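Local coordinates for protein glutamate racemase (Escherichia coli, PDB 2JFN) that belongs to the Asp/Glu/hydantoin racemase family, has an alpha/beta fold with two beta-sheets, and holds glutamic acid and UDP-N-acetylmuramoyl-L-alanine in separate pockets, at residues I68-T77 with V98-F109; V114-A122 with L147-C155. One frame throughout, in Å; residues are numbered along the deposited sequence.

Interaction 1 (I68-T77 with V98-F109); sequences IVERVVAIVT and VSLPALREKFDF. With UMA (uridine-5'-diphosphate-N-acetylmuramoyl-L-alanine), chain C.
Two neighbouring helices on the same sheet of this alpha/beta fold, 65-82 and 93-106, pack here, with Val69, Val73 and Val76 facing Ala102, Leu103 and Phe107. The segment axes come within 8.9 Å and cross at -42°. At the start of 68-77 Val69 uses both methyls: CG1 meets Ala102 CB at 3.6 Å, while CG2 lies against Val98 O. Leu103 then pushes CD2 between Val73 and Val76, and CD1 reaches Val72 CG1. The inner face of the pair rests on the sheet, where Val72 touches Phe27 and Leu103 touches Val90.

Val76 CG1 sits over one face of the Phe107 ring in a CH-pi contact, 3.7 Å from the centroid. The same methyl also meets CZ at the edge of the Phe109 ring. On the side of helix 93-106 turned away from 68-77, Arg104 grips the carboxylate of UMA with two bonds, NH1 to O20 at 3.0 Å and NH2 to O19 at 2.6 Å.

Lys106 is fully extended and runs past Val73 CG1. Its NZ donates to Thr77 OG1 at 2.8 Å. That hydroxyl in turn donates to Val73 O at 2.6 Å, approaching from the face of the carbonyl plane opposite to Thr77 N.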
loop_
_atom_site.group_PDB
_atom_site.type_symbol
_atom_site.label_atom_id
_atom_site.label_comp_id
_atom_site.label_asym_id
_atom_site.label_seq_id
_atom_site.Cartn_x
_atom_site.Cartn_y
_atom_site.Cartn_z
ATOM N N ILE A 68 -6.744 7.904 -12.494
ATOM C CA ILE A 68 -6.631 7.333 -11.155
ATOM C C ILE A 68 -7.683 7.850 -10.170
ATOM O O ILE A 68 -8.339 7.060 -9.485
ATOM C CB ILE A 68 -5.219 7.579 -10.555
ATOM C CG1 ILE A 68 -4.167 6.810 -11.364
ATOM C CG2 ILE A 68 -5.179 7.133 -9.093
ATOM C CD1 ILE A 68 -2.757 6.897 -10.798
ATOM N N VAL A 69 -7.845 9.168 -10.090
ATOM C CA VAL A 69 -8.825 9.741 -9.172
ATOM C C VAL A 69 -10.227 9.213 -9.467
ATOM O O VAL A 69 -10.914 8.742 -8.560
ATOM C CB VAL A 69 -8.840 11.288 -9.254
ATOM C CG1 VAL A 69 -9.929 11.850 -8.343
ATOM C CG2 VAL A 69 -7.474 11.840 -8.849
ATOM N N GLU A 70 -10.637 9.278 -10.733
ATOM C CA GLU A 70 -11.963 8.815 -11.135
ATOM C C GLU A 70 -12.156 7.326 -10.865
ATOM O O GLU A 70 -13.220 6.892 -10.408
ATOM C CB GLU A 70 -12.206 9.076 -12.629
ATOM C CG GLU A 70 -12.283 10.550 -13.044
ATOM C CD GLU A 70 -13.369 11.327 -12.311
ATOM O OE1 GLU A 70 -14.477 10.778 -12.108
ATOM O OE2 GLU A 70 -13.119 12.496 -11.944
ATOM N N ARG A 71 -11.122 6.552 -11.164
ATOM C CA ARG A 71 -11.159 5.106 -10.983
ATOM C C ARG A 71 -11.308 4.701 -9.521
ATOM O O ARG A 71 -12.166 3.884 -9.191
ATOM C CB ARG A 71 -9.892 4.478 -11.573
ATOM C CG ARG A 71 -9.824 2.960 -11.481
ATOM C CD ARG A 71 -10.930 2.279 -12.282
ATOM N NE ARG A 71 -10.738 0.828 -12.292
ATOM C CZ ARG A 71 -11.606 -0.045 -12.791
ATOM N NH1 ARG A 71 -12.746 0.374 -13.331
ATOM N NH2 ARG A 71 -11.336 -1.343 -12.738
ATOM N N VAL A 72 -10.483 5.273 -8.646
ATOM C CA VAL A 72 -10.557 4.925 -7.232
ATOM C C VAL A 72 -11.892 5.360 -6.623
ATOM O O VAL A 72 -12.463 4.647 -5.798
ATOM C CB VAL A 72 -9.381 5.540 -6.445
ATOM C CG1 VAL A 72 -9.486 5.162 -4.976
ATOM C CG2 VAL A 72 -8.056 5.027 -7.023
ATOM N N VAL A 73 -12.393 6.519 -7.031
ATOM C CA VAL A 73 -13.680 6.991 -6.534
ATOM C C VAL A 73 -14.776 6.013 -6.995
ATOM O O VAL A 73 -15.681 5.689 -6.234
ATOM C CB VAL A 73 -14.006 8.415 -7.052
ATOM C CG1 VAL A 73 -15.474 8.758 -6.776
ATOM C CG2 VAL A 73 -13.112 9.438 -6.366
ATOM N N ALA A 74 -14.687 5.535 -8.235
ATOM C CA ALA A 74 -15.684 4.592 -8.748
ATOM C C ALA A 74 -15.617 3.251 -8.006
ATOM O O ALA A 74 -16.647 2.647 -7.703
ATOM C CB ALA A 74 -15.489 4.370 -10.250
ATOM N N ILE A 75 -14.410 2.773 -7.716
ATOM C CA ILE A 75 -14.293 1.512 -7.005
ATOM C C ILE A 75 -14.850 1.616 -5.573
ATOM O O ILE A 75 -15.565 0.724 -5.122
ATOM C CB ILE A 75 -12.823 1.015 -6.981
ATOM C CG1 ILE A 75 -12.398 0.616 -8.401
ATOM C CG2 ILE A 75 -12.684 -0.171 -6.022
ATOM C CD1 ILE A 75 -10.916 0.276 -8.554
ATOM N N VAL A 76 -14.543 2.696 -4.860
ATOM C CA VAL A 76 -15.054 2.838 -3.492
ATOM C C VAL A 76 -16.577 2.989 -3.532
ATOM O O VAL A 76 -17.288 2.545 -2.634
ATOM C CB VAL A 76 -14.444 4.064 -2.769
ATOM C CG1 VAL A 76 -15.081 4.214 -1.378
ATOM C CG2 VAL A 76 -12.923 3.891 -2.638
ATOM N N THR A 77 -17.078 3.617 -4.585
ATOM C CA THR A 77 -18.515 3.789 -4.737
ATOM C C THR A 77 -19.180 2.419 -4.876
ATOM O O THR A 77 -20.218 2.155 -4.259
ATOM C CB THR A 77 -18.821 4.644 -5.973
ATOM O OG1 THR A 77 -18.258 5.947 -5.778
ATOM C CG2 THR A 77 -20.329 4.774 -6.192
ATOM N N VAL A 98 -3.273 11.932 -4.775
ATOM C CA VAL A 98 -4.230 12.455 -5.737
ATOM C C VAL A 98 -5.709 12.134 -5.513
ATOM O O VAL A 98 -6.572 12.886 -5.965
ATOM C CB VAL A 98 -3.863 11.992 -7.158
ATOM C CG1 VAL A 98 -2.434 12.418 -7.490
ATOM C CG2 VAL A 98 -4.008 10.479 -7.262
ATOM N N SER A 99 -6.006 11.038 -4.816
ATOM C CA SER A 99 -7.394 10.617 -4.605
ATOM C C SER A 99 -8.101 11.029 -3.314
ATOM O O SER A 99 -9.329 11.046 -3.266
ATOM C CB SER A 99 -7.491 9.087 -4.722
ATOM O OG SER A 99 -7.075 8.634 -5.999
ATOM N N LEU A 100 -7.345 11.346 -2.273
ATOM C CA LEU A 100 -7.941 11.702 -0.989
ATOM C C LEU A 100 -8.976 12.840 -0.988
ATOM O O LEU A 100 -10.069 12.687 -0.445
ATOM C CB LEU A 100 -6.832 11.982 0.030
ATOM C CG LEU A 100 -5.930 10.787 0.365
ATOM C CD1 LEU A 100 -4.973 11.171 1.491
ATOM C CD2 LEU A 100 -6.780 9.588 0.795
ATOM N N PRO A 101 -8.650 13.994 -1.586
ATOM C CA PRO A 101 -9.637 15.082 -1.592
ATOM C C PRO A 101 -10.980 14.661 -2.192
ATOM O O PRO A 101 -12.038 14.906 -1.607
ATOM C CB PRO A 101 -8.949 16.162 -2.424
ATOM C CG PRO A 101 -7.502 15.965 -2.059
ATOM C CD PRO A 101 -7.359 14.452 -2.125
ATOM N N ALA A 102 -10.927 14.021 -3.355
ATOM C CA ALA A 102 -12.129 13.573 -4.051
ATOM C C ALA A 102 -12.922 12.543 -3.253
ATOM O O ALA A 102 -14.159 12.580 -3.227
ATOM C CB ALA A 102 -11.757 13.005 -5.419
ATOM N N LEU A 103 -12.213 11.626 -2.603
ATOM C CA LEU A 103 -12.857 10.592 -1.801
ATOM C C LEU A 103 -13.487 11.167 -0.540
ATOM O O LEU A 103 -14.584 10.772 -0.148
ATOM C CB LEU A 103 -11.844 9.518 -1.414
ATOM C CG LEU A 103 -11.330 8.653 -2.568
ATOM C CD1 LEU A 103 -10.109 7.854 -2.111
ATOM C CD2 LEU A 103 -12.444 7.730 -3.048
ATOM N N ARG A 104 -12.797 12.109 0.089
ATOM C CA ARG A 104 -13.308 12.709 1.309
ATOM C C ARG A 104 -14.500 13.611 1.040
ATOM O O ARG A 104 -15.311 13.850 1.925
ATOM C CB ARG A 104 -12.190 13.467 2.026
ATOM C CG ARG A 104 -11.213 12.522 2.712
ATOM C CD ARG A 104 -9.926 13.204 3.180
ATOM N NE ARG A 104 -9.077 12.229 3.865
ATOM C CZ ARG A 104 -7.770 12.369 4.076
ATOM N NH1 ARG A 104 -7.133 13.451 3.658
ATOM N NH2 ARG A 104 -7.102 11.413 4.699
ATOM N N GLU A 105 -14.608 14.100 -0.189
ATOM C CA GLU A 105 -15.728 14.951 -0.566
ATOM C C GLU A 105 -16.960 14.097 -0.857
ATOM O O GLU A 105 -18.068 14.426 -0.438
ATOM C CB GLU A 105 -15.385 15.780 -1.809
ATOM C CG GLU A 105 -16.605 16.404 -2.490
ATOM C CD GLU A 105 -17.336 17.398 -1.603
ATOM O OE1 GLU A 105 -18.520 17.699 -1.892
ATOM O OE2 GLU A 105 -16.729 17.883 -0.622
ATOM N N LYS A 106 -16.768 12.988 -1.558
ATOM C CA LYS A 106 -17.899 12.143 -1.904
ATOM C C LYS A 106 -18.458 11.281 -0.773
ATOM O O LYS A 106 -19.675 11.091 -0.681
ATOM C CB LYS A 106 -17.551 11.237 -3.095
ATOM C CG LYS A 106 -18.782 10.494 -3.653
ATOM C CD LYS A 106 -18.491 9.744 -4.953
ATOM C CE LYS A 106 -19.768 9.107 -5.529
ATOM N NZ LYS A 106 -19.508 8.295 -6.762
ATOM N N PHE A 107 -17.590 10.777 0.097
ATOM C CA PHE A 107 -18.052 9.901 1.160
ATOM C C PHE A 107 -18.133 10.496 2.551
ATOM O O PHE A 107 -17.435 11.455 2.876
ATOM C CB PHE A 107 -17.198 8.633 1.177
ATOM C CG PHE A 107 -17.155 7.931 -0.151
ATOM C CD1 PHE A 107 -16.064 8.083 -1.001
ATOM C CD2 PHE A 107 -18.238 7.168 -0.579
ATOM C CE1 PHE A 107 -16.054 7.489 -2.263
ATOM C CE2 PHE A 107 -18.239 6.564 -1.842
ATOM C CZ PHE A 107 -17.145 6.728 -2.682
ATOM N N ASP A 108 -18.999 9.905 3.367
ATOM C CA ASP A 108 -19.198 10.364 4.732
ATOM C C ASP A 108 -18.678 9.396 5.773
ATOM O O ASP A 108 -19.287 9.178 6.822
ATOM C CB ASP A 108 -20.671 10.676 4.968
ATOM C CG ASP A 108 -21.118 11.885 4.191
ATOM O OD1 ASP A 108 -20.500 12.956 4.374
ATOM O OD2 ASP A 108 -22.069 11.769 3.392
ATOM N N PHE A 109 -17.544 8.795 5.454
ATOM C CA PHE A 109 -16.873 7.900 6.374
ATOM C C PHE A 109 -15.422 8.320 6.238
ATOM O O PHE A 109 -15.004 8.813 5.187
ATOM C CB PHE A 109 -17.099 6.421 6.015
ATOM C CG PHE A 109 -16.839 6.082 4.580
ATOM C CD1 PHE A 109 -15.538 6.026 4.081
ATOM C CD2 PHE A 109 -17.902 5.794 3.724
ATOM C CE1 PHE A 109 -15.302 5.686 2.747
ATOM C CE2 PHE A 109 -17.679 5.456 2.396
ATOM C CZ PHE A 109 -16.376 5.399 1.901
HETATM N N1 UMA C . 1.124 7.469 7.861
HETATM C C2 UMA C . 0.302 7.572 6.630
HETATM N N3 UMA C . -1.053 7.784 6.838
HETATM C C4 UMA C . -1.683 7.908 8.085
HETATM C C5 UMA C . -0.780 7.793 9.306
HETATM C C6 UMA C . 0.540 7.583 9.133
HETATM O O2 UMA C . 0.755 7.474 5.499
HETATM O O4 UMA C . -2.891 8.089 8.137
HETATM C C1B UMA C . 2.597 7.236 7.653
HETATM C C2B UMA C . 3.319 8.544 7.382
HETATM O "O2'" UMA C . 4.364 8.446 6.337
HETATM C C3B UMA C . 3.887 9.030 8.674
HETATM C C4B UMA C . 4.213 7.685 9.295
HETATM O O4B UMA C . 3.261 6.753 8.796
HETATM O O3B UMA C . 5.023 9.840 8.267
HETATM C C5B UMA C . 4.121 7.642 10.768
HETATM O O5B UMA C . 2.943 8.232 11.190
HETATM P PA UMA C . 2.606 8.535 12.714
HETATM O O1A UMA C . 1.146 8.702 12.732
HETATM O O2A UMA C . 3.130 7.487 13.528
HETATM O O3A UMA C . 3.320 9.970 12.952
HETATM P PB UMA C . 4.006 11.032 11.979
HETATM O O1B UMA C . 5.169 10.492 11.307
HETATM O O2B UMA C . 4.158 12.281 12.733
HETATM O "O1'" UMA C . 2.761 11.305 10.943
HETATM C "C1'" UMA C . 1.944 12.475 10.876
HETATM C "C2'" UMA C . 0.504 12.133 10.597
HETATM N "N2'" UMA C . -0.082 11.302 11.664
HETATM C "C7'" UMA C . -1.041 11.764 12.483
HETATM O "O7'" UMA C . -1.603 12.838 12.287
HETATM C "C8'" UMA C . -1.451 10.922 13.673
HETATM C "C3'" UMA C . 0.433 11.432 9.230
HETATM O "O3'" UMA C . -0.962 11.158 8.861
HETATM C "C4'" UMA C . 1.085 12.293 8.123
HETATM O "O4'" UMA C . 1.047 11.627 6.877
HETATM C "C5'" UMA C . 2.531 12.625 8.503
HETATM O "O5'" UMA C . 2.527 13.289 9.824
HETATM C "C6'" UMA C . 3.210 13.584 7.542
HETATM O "O6'" UMA C . 2.436 14.766 7.400
HETATM C C18 UMA C . -2.090 12.069 8.850
HETATM C C19 UMA C . -2.382 12.651 7.506
HETATM O O18 UMA C . -2.876 13.759 7.394
HETATM C C20 UMA C . -3.268 11.388 9.578
HETATM N N4 UMA C . -2.065 11.862 6.466
HETATM C C21 UMA C . -2.383 12.131 5.057
HETATM C C22 UMA C . -3.874 12.490 4.776
HETATM O O19 UMA C . -4.735 11.988 5.533
HETATM O O20 UMA C . -4.148 13.268 3.828
HETATM C C23 UMA C . -1.982 10.920 4.207
#

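Interaction 2 (V114-A122 with L147-C155); sequences VVPAIKPAA and LIARFANEC. With UMA (uridine-5'-diphosphate-N-acetylmuramoyl-L-alanine), chain C.
One wall of the UMA pocket is formed where the loop and first turn of helix 118-124 pack against the end of helix 142-150 and the chain that follows it. Both flank the four-stranded parallel sheet of this alpha/beta fold. The apolar centre is Ile118. Its CD1 touches Ile148 CG1 at 3.5 Å and also approaches Leu147 CD2, while its CG2 meets Ala152 CB at 3.6 Å. The two branches of Ile118 thus reach different parts of the partner segment. CG2 lies anti to the backbone N, and CG1 lies beside that N (chi1 -67°). Behind this patch Ile148 and Ala152 touch Ile157 of strand 156-161. Leu147 CD2 also fits against Pro116 O, next to the inverse gamma turn centred on Ala117.

Lys119 joins the packing to the ligand. Its extended chain crosses one face of the Phe151 ring, and CD makes a CH-pi contact 3.8 Å from the centroid, 29° off the ring normal. Arg150 CG lies over the opposite face, so the ring sits between the two chains. The ring probably helps to guide the lysine chain, and NZ donates to UMA O2B at 2.8 Å. The positive charge probably helps to balance the diphosphate.

Val115 hydrogen-bonds UMA through its backbone: N donates to O2 at 2.9 Å, and O accepts from O2' at 2.8 Å. Its CG2 lies close to both O4' and O2' of the ligand. Further along, Ala122 CB packs against Phe151 O, Glu154 OE2 and Cys155 SG. A water beside this packing donates to Lys119 O at 2.9 Å and makes a weak bond to Phe151 O.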
loop_
_atom_site.group_PDB
_atom_site.type_symbol
_atom_site.label_atom_id
_atom_site.label_comp_id
_atom_site.label_asym_id
_atom_site.label_seq_id
_atom_site.Cartn_x
_atom_site.Cartn_y
_atom_site.Cartn_z
ATOM N N VAL A 114 -1.981 7.114 2.440
ATOM C CA VAL A 114 -0.616 6.680 2.723
ATOM C C VAL A 114 0.420 7.522 1.997
ATOM O O VAL A 114 0.287 7.819 0.804
ATOM C CB VAL A 114 -0.376 5.229 2.295
ATOM C CG1 VAL A 114 -1.352 4.297 3.003
ATOM C CG2 VAL A 114 -0.507 5.118 0.788
ATOM N N VAL A 115 1.447 7.922 2.731
ATOM C CA VAL A 115 2.542 8.687 2.161
ATOM C C VAL A 115 3.804 8.007 2.685
ATOM O O VAL A 115 3.797 7.441 3.778
ATOM C CB VAL A 115 2.519 10.166 2.618
ATOM C CG1 VAL A 115 1.326 10.883 2.002
ATOM C CG2 VAL A 115 2.453 10.248 4.130
ATOM N N PRO A 116 4.892 8.029 1.904
ATOM C CA PRO A 116 6.143 7.396 2.346
ATOM C C PRO A 116 6.529 7.876 3.743
ATOM O O PRO A 116 6.448 9.073 4.034
ATOM C CB PRO A 116 7.142 7.830 1.276
ATOM C CG PRO A 116 6.271 7.882 0.028
ATOM C CD PRO A 116 5.022 8.581 0.543
ATOM N N ALA A 117 6.949 6.942 4.596
ATOM C CA ALA A 117 7.325 7.242 5.981
ATOM C C ALA A 117 8.653 7.983 6.129
ATOM O O ALA A 117 9.505 7.603 6.938
ATOM C CB ALA A 117 7.359 5.949 6.796
ATOM N N ILE A 118 8.820 9.048 5.359
ATOM C CA ILE A 118 10.042 9.831 5.409
ATOM C C ILE A 118 10.251 10.500 6.756
ATOM O O ILE A 118 11.368 10.515 7.278
ATOM C CB ILE A 118 10.043 10.905 4.309
ATOM C CG1 ILE A 118 10.107 10.220 2.941
ATOM C CG2 ILE A 118 11.223 11.863 4.502
ATOM C CD1 ILE A 118 9.961 11.158 1.774
ATOM N N LYS A 119 9.176 11.043 7.324
ATOM C CA LYS A 119 9.259 11.728 8.609
ATOM C C LYS A 119 9.899 10.884 9.724
ATOM O O LYS A 119 10.887 11.301 10.323
ATOM C CB LYS A 119 7.870 12.220 9.038
ATOM C CG LYS A 119 7.893 13.058 10.311
ATOM C CD LYS A 119 6.533 13.646 10.633
ATOM C CE LYS A 119 6.591 14.441 11.917
ATOM N NZ LYS A 119 5.233 14.807 12.384
ATOM N N PRO A 120 9.346 9.697 10.029
ATOM C CA PRO A 120 9.994 8.926 11.094
ATOM C C PRO A 120 11.390 8.428 10.718
ATOM O O PRO A 120 12.264 8.316 11.576
ATOM C CB PRO A 120 9.008 7.781 11.351
ATOM C CG PRO A 120 8.297 7.630 10.042
ATOM C CD PRO A 120 8.080 9.064 9.620
ATOM N N ALA A 121 11.601 8.136 9.438
ATOM C CA ALA A 121 12.899 7.650 8.985
ATOM C C ALA A 121 13.980 8.695 9.236
ATOM O O ALA A 121 15.115 8.353 9.575
ATOM C CB ALA A 121 12.844 7.299 7.509
ATOM N N ALA A 122 13.620 9.966 9.074
ATOM C CA ALA A 122 14.558 11.066 9.281
ATOM C C ALA A 122 14.998 11.163 10.737
ATOM O O ALA A 122 16.110 11.601 11.024
ATOM C CB ALA A 122 13.928 12.384 8.835
ATOM N N LEU A 147 7.526 16.399 0.335
ATOM C CA LEU A 147 7.620 15.726 1.625
ATOM C C LEU A 147 9.082 15.534 2.019
ATOM O O LEU A 147 9.442 15.645 3.191
ATOM C CB LEU A 147 6.920 14.366 1.562
ATOM C CG LEU A 147 6.814 13.562 2.860
ATOM C CD1 LEU A 147 5.999 14.335 3.884
ATOM C CD2 LEU A 147 6.154 12.223 2.571
ATOM N N ILE A 148 9.918 15.251 1.026
ATOM C CA ILE A 148 11.343 15.039 1.249
ATOM C C ILE A 148 12.024 16.277 1.825
ATOM O O ILE A 148 12.999 16.172 2.569
ATOM C CB ILE A 148 12.047 14.649 -0.068
ATOM C CG1 ILE A 148 11.550 13.277 -0.529
ATOM C CG2 ILE A 148 13.558 14.640 0.124
ATOM C CD1 ILE A 148 12.155 12.805 -1.837
ATOM N N ALA A 149 11.504 17.449 1.482
ATOM C CA ALA A 149 12.075 18.698 1.964
ATOM C C ALA A 149 11.425 19.146 3.270
ATOM O O ALA A 149 12.057 19.814 4.090
ATOM C CB ALA A 149 11.918 19.780 0.903
ATOM N N ARG A 150 10.168 18.764 3.467
ATOM C CA ARG A 150 9.434 19.151 4.667
ATOM C C ARG A 150 9.874 18.465 5.963
ATOM O O ARG A 150 10.056 19.133 6.986
ATOM C CB ARG A 150 7.931 18.928 4.455
ATOM C CG ARG A 150 7.066 19.395 5.619
ATOM C CD ARG A 150 5.568 19.289 5.327
ATOM N NE ARG A 150 5.116 20.210 4.284
ATOM C CZ ARG A 150 5.230 19.989 2.976
ATOM N NH1 ARG A 150 5.783 18.867 2.528
ATOM N NH2 ARG A 150 4.789 20.895 2.112
ATOM N N PHE A 151 10.048 17.145 5.935
ATOM C CA PHE A 151 10.450 16.425 7.143
ATOM C C PHE A 151 11.823 15.761 7.079
ATOM O O PHE A 151 12.183 14.996 7.973
ATOM C CB PHE A 151 9.403 15.367 7.513
ATOM C CG PHE A 151 8.045 15.935 7.814
ATOM C CD1 PHE A 151 7.065 15.990 6.827
ATOM C CD2 PHE A 151 7.746 16.425 9.081
ATOM C CE1 PHE A 151 5.805 16.526 7.101
ATOM C CE2 PHE A 151 6.490 16.963 9.364
ATOM C CZ PHE A 151 5.520 17.012 8.371
ATOM N N ALA A 152 12.590 16.055 6.035
ATOM C CA ALA A 152 13.919 15.472 5.895
ATOM C C ALA A 152 14.936 16.510 5.432
ATOM O O ALA A 152 15.744 16.253 4.542
ATOM C CB ALA A 152 13.872 14.309 4.917
ATOM N N ASN A 153 14.896 17.684 6.053
ATOM C CA ASN A 153 15.802 18.775 5.710
ATOM C C ASN A 153 17.189 18.566 6.321
ATOM O O ASN A 153 18.179 19.111 5.836
ATOM C CB ASN A 153 15.215 20.104 6.199
ATOM C CG ASN A 153 15.977 21.312 5.676
ATOM O OD1 ASN A 153 15.670 22.452 6.030
ATOM N ND2 ASN A 153 16.968 21.070 4.824
ATOM N N GLU A 154 17.255 17.769 7.381
ATOM C CA GLU A 154 18.520 17.509 8.057
ATOM C C GLU A 154 19.258 16.257 7.588
ATOM O O GLU A 154 20.295 15.897 8.151
ATOM C CB GLU A 154 18.290 17.444 9.572
ATOM C CG GLU A 154 16.940 16.860 9.991
ATOM C CD GLU A 154 16.725 15.441 9.496
ATOM O OE1 GLU A 154 17.557 14.563 9.816
ATOM O OE2 GLU A 154 15.719 15.206 8.790
ATOM N N CYS A 155 18.735 15.596 6.558
ATOM C CA CYS A 155 19.375 14.392 6.033
ATOM C C CYS A 155 19.294 14.350 4.513
ATOM O O CYS A 155 18.482 15.045 3.910
ATOM C CB CYS A 155 18.717 13.137 6.618
ATOM S SG CYS A 155 16.982 12.909 6.159
HETATM N N1 UMA C . 1.124 7.469 7.861
HETATM C C2 UMA C . 0.302 7.572 6.630
HETATM N N3 UMA C . -1.053 7.784 6.838
HETATM C C4 UMA C . -1.683 7.908 8.085
HETATM C C5 UMA C . -0.780 7.793 9.306
HETATM C C6 UMA C . 0.540 7.583 9.133
HETATM O O2 UMA C . 0.755 7.474 5.499
HETATM O O4 UMA C . -2.891 8.089 8.137
HETATM C C1B UMA C . 2.597 7.236 7.653
HETATM C C2B UMA C . 3.319 8.544 7.382
HETATM O "O2'" UMA C . 4.364 8.446 6.337
HETATM C C3B UMA C . 3.887 9.030 8.674
HETATM C C4B UMA C . 4.213 7.685 9.295
HETATM O O4B UMA C . 3.261 6.753 8.796
HETATM O O3B UMA C . 5.023 9.840 8.267
HETATM C C5B UMA C . 4.121 7.642 10.768
HETATM O O5B UMA C . 2.943 8.232 11.190
HETATM P PA UMA C . 2.606 8.535 12.714
HETATM O O1A UMA C . 1.146 8.702 12.732
HETATM O O2A UMA C . 3.130 7.487 13.528
HETATM O O3A UMA C . 3.320 9.970 12.952
HETATM P PB UMA C . 4.006 11.032 11.979
HETATM O O1B UMA C . 5.169 10.492 11.307
HETATM O O2B UMA C . 4.158 12.281 12.733
HETATM O "O1'" UMA C . 2.761 11.305 10.943
HETATM C "C1'" UMA C . 1.944 12.475 10.876
HETATM C "C2'" UMA C . 0.504 12.133 10.597
HETATM N "N2'" UMA C . -0.082 11.302 11.664
HETATM C "C7'" UMA C . -1.041 11.764 12.483
HETATM O "O7'" UMA C . -1.603 12.838 12.287
HETATM C "C8'" UMA C . -1.451 10.922 13.673
HETATM C "C3'" UMA C . 0.433 11.432 9.230
HETATM O "O3'" UMA C . -0.962 11.158 8.861
HETATM C "C4'" UMA C . 1.085 12.293 8.123
HETATM O "O4'" UMA C . 1.047 11.627 6.877
HETATM C "C5'" UMA C . 2.531 12.625 8.503
HETATM O "O5'" UMA C . 2.527 13.289 9.824
HETATM C "C6'" UMA C . 3.210 13.584 7.542
HETATM O "O6'" UMA C . 2.436 14.766 7.400
HETATM C C18 UMA C . -2.090 12.069 8.850
HETATM C C19 UMA C . -2.382 12.651 7.506
HETATM O O18 UMA C . -2.876 13.759 7.394
HETATM C C20 UMA C . -3.268 11.388 9.578
HETATM N N4 UMA C . -2.065 11.862 6.466
HETATM C C21 UMA C . -2.383 12.131 5.057
HETATM C C22 UMA C . -3.874 12.490 4.776
HETATM O O19 UMA C . -4.735 11.988 5.533
HETATM O O20 UMA C . -4.148 13.268 3.828
HETATM C C23 UMA C . -1.982 10.920 4.207
HETATM O O HOH W 1 11.275 14.006 11.164
#

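How the interactions relate
UMA ties the two contacts together. Their centres are 26 Å apart and their nearest atoms about 5 Å, so the segments themselves do not touch. Interaction 1 lies on the mixed sheet and offers the ligand Arg104 and Leu100 at its alanine end. Interaction 2 lies against the four-stranded sheet; it hydrogen-bonds the uracil, ribose and diphosphate and touches the muramoyl sugar. Gly113, just before 114-122, adds another bond to UMA. The bound glutamic acid sits apart from both contacts: it is about 7 Å from the side chain of Ile68 and about 8 Å from that of Pro116. Along the chain, both segments of interaction 1 come before those of interaction 2.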